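Local coordinates for protein endo-1,4-beta-xylanase (Pseudoalteromonas haloplanktis, PDB 1H12) that hydrolyses internal beta-1,4 linkages of xylan as a cold-adapted family 8 glycoside hydrolase, and probably acts on related beta-1,4-glucans too, at residues A[201-206]-A[282-287]. Residues are numbered along the deposited sequence; the frame is centred on the assembly and turned at random. Where two conformers were deposited one is given.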
# COMPACT_ATOMS: atom_id res chain seq x y z
N PRO A 201 -5.58 7.44 -6.68
CA PRO A 201 -5.58 6.09 -7.26
C PRO A 201 -4.88 5.06 -6.43
O PRO A 201 -5.33 3.92 -6.37
CB PRO A 201 -5.01 6.32 -8.67
CG PRO A 201 -5.54 7.70 -9.03
CD PRO A 201 -5.40 8.49 -7.72
N SER A 202 -3.77 5.42 -5.82
CA SER A 202 -3.00 4.45 -5.02
C SER A 202 -3.75 3.89 -3.82
O SER A 202 -3.33 2.89 -3.26
CB SER A 202 -1.69 5.08 -4.51
OG SER A 202 -1.89 5.92 -3.40
N TYR A 203 -4.85 4.53 -3.42
CA TYR A 203 -5.64 4.06 -2.32
C TYR A 203 -6.61 2.95 -2.70
O TYR A 203 -7.25 2.34 -1.85
CB TYR A 203 -6.43 5.19 -1.68
CG TYR A 203 -5.65 6.32 -1.05
CD1 TYR A 203 -4.24 6.37 -1.04
CD2 TYR A 203 -6.32 7.35 -0.42
CE1 TYR A 203 -3.58 7.41 -0.43
CE2 TYR A 203 -5.66 8.40 0.17
CZ TYR A 203 -4.28 8.43 0.19
OH TYR A 203 -3.62 9.46 0.84
N HIS A 204 -6.77 2.71 -4.01
CA HIS A 204 -7.74 1.73 -4.54
C HIS A 204 -7.12 0.34 -4.58
O HIS A 204 -6.26 0.05 -5.41
CB HIS A 204 -8.17 2.17 -5.92
CG HIS A 204 -9.11 3.32 -5.87
ND1 HIS A 204 -10.45 3.11 -6.00
CD2 HIS A 204 -8.92 4.63 -5.61
CE1 HIS A 204 -11.04 4.28 -5.84
NE2 HIS A 204 -10.14 5.23 -5.60
N ILE A 205 -7.64 -0.54 -3.70
CA ILE A 205 -7.17 -1.93 -3.65
C ILE A 205 -8.43 -2.77 -3.72
O ILE A 205 -8.98 -3.18 -2.69
CB ILE A 205 -6.32 -2.22 -2.43
CG1 ILE A 205 -5.25 -1.12 -2.27
CG2 ILE A 205 -5.71 -3.60 -2.56
CD1 ILE A 205 -4.54 -1.16 -1.04
N PRO A 206 -8.94 -3.06 -4.92
CA PRO A 206 -10.30 -3.60 -5.01
C PRO A 206 -10.49 -4.92 -4.25
O PRO A 206 -11.49 -5.11 -3.59
CB PRO A 206 -10.55 -3.71 -6.51
CG PRO A 206 -9.70 -2.61 -7.08
CD PRO A 206 -8.44 -2.61 -6.24
N ALA A 282 1.67 7.33 -6.62
CA ALA A 282 1.31 6.70 -7.88
C ALA A 282 2.08 5.44 -8.14
O ALA A 282 1.58 4.55 -8.84
CB ALA A 282 1.41 7.68 -9.02
N TRP A 283 3.30 5.32 -7.63
CA TRP A 283 4.07 4.10 -7.76
C TRP A 283 3.24 2.86 -7.42
O TRP A 283 3.43 1.80 -8.00
CB TRP A 283 5.28 4.02 -6.84
CG TRP A 283 6.40 5.00 -7.05
CD1 TRP A 283 6.56 5.96 -8.01
CD2 TRP A 283 7.55 5.09 -6.21
NE1 TRP A 283 7.73 6.63 -7.80
CE2 TRP A 283 8.34 6.12 -6.69
CE3 TRP A 283 7.98 4.39 -5.08
CZ2 TRP A 283 9.52 6.45 -6.06
CZ3 TRP A 283 9.13 4.70 -4.47
CH2 TRP A 283 9.89 5.74 -4.94
N ARG A 284 2.40 3.00 -6.39
CA ARG A 284 1.71 1.85 -5.85
C ARG A 284 0.53 1.40 -6.70
O ARG A 284 0.01 0.31 -6.46
CB ARG A 284 1.20 2.15 -4.41
CG ARG A 284 2.32 2.48 -3.44
CD ARG A 284 1.88 2.46 -2.00
NE ARG A 284 0.85 3.41 -1.60
CZ ARG A 284 1.07 4.66 -1.22
NH1 ARG A 284 2.24 5.21 -1.38
NH2 ARG A 284 0.12 5.33 -0.66
N VAL A 285 0.09 2.21 -7.64
CA VAL A 285 -1.10 1.86 -8.40
C VAL A 285 -0.93 0.55 -9.14
O VAL A 285 -1.77 -0.35 -9.00
CB VAL A 285 -1.54 2.99 -9.32
CG1 VAL A 285 -2.75 2.57 -10.13
CG2 VAL A 285 -1.84 4.27 -8.56
N ILE A 286 0.12 0.40 -9.96
CA ILE A 286 0.23 -0.86 -10.68
C ILE A 286 0.58 -2.05 -9.77
O ILE A 286 0.25 -3.18 -10.09
CB ILE A 286 1.08 -0.80 -11.94
CG1 ILE A 286 2.57 -0.53 -11.66
CG2 ILE A 286 0.46 0.19 -12.94
CD1 ILE A 286 3.45 -0.66 -12.92
N MET A 287 1.19 -1.77 -8.61
CA MET A 287 1.33 -2.79 -7.58
C MET A 287 -0.07 -3.30 -7.15
O MET A 287 -0.29 -4.51 -7.06
CB MET A 287 2.08 -2.22 -6.39
CG MET A 287 2.34 -3.14 -5.27
SD MET A 287 3.13 -2.31 -3.91
CE MET A 287 2.15 -1.25 -3.24
O HOH W 1 -1.80 2.27 -1.11
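Arg284 and Ser202 meet within the helical (alpha/alpha)6 barrel of this family 8 glycosidase, near the centre of the chain, where helix 283-296 faces the short 3-10 turn 201-203, and they illustrate how a buried arginine can be held by partners from several directions. The Arg284 chain bends at chi3 (-62°), bringing its guanidinium round beside the turn. Ser202 OG lies over one face of that group, 3.4 Å from NH2, but the angle is too poor for a hydrogen bond, and the hydroxyl pairs with Asp200 instead. NH2 also sits at the edge of the Tyr203 ring, near its plane, 4.3 Å from CE1. Its charge is answered by salt bridges to Glu78 and Asp144, while NH1 bonds to Tyr381, so the group is gripped at both ends and probably has little freedom to rotate. A water at the guanidinium edge, in its plane, bridges the two segments, accepting from Arg284 NE at 2.9 Å and donating to Ser202 O at 2.7 Å. One residue on, Val285 makes the apolar half of the contact: CG2, anti to its own carbonyl carbon, packs 3.8 Å from Pro201 CB and 3.5 Å from Ser202 N.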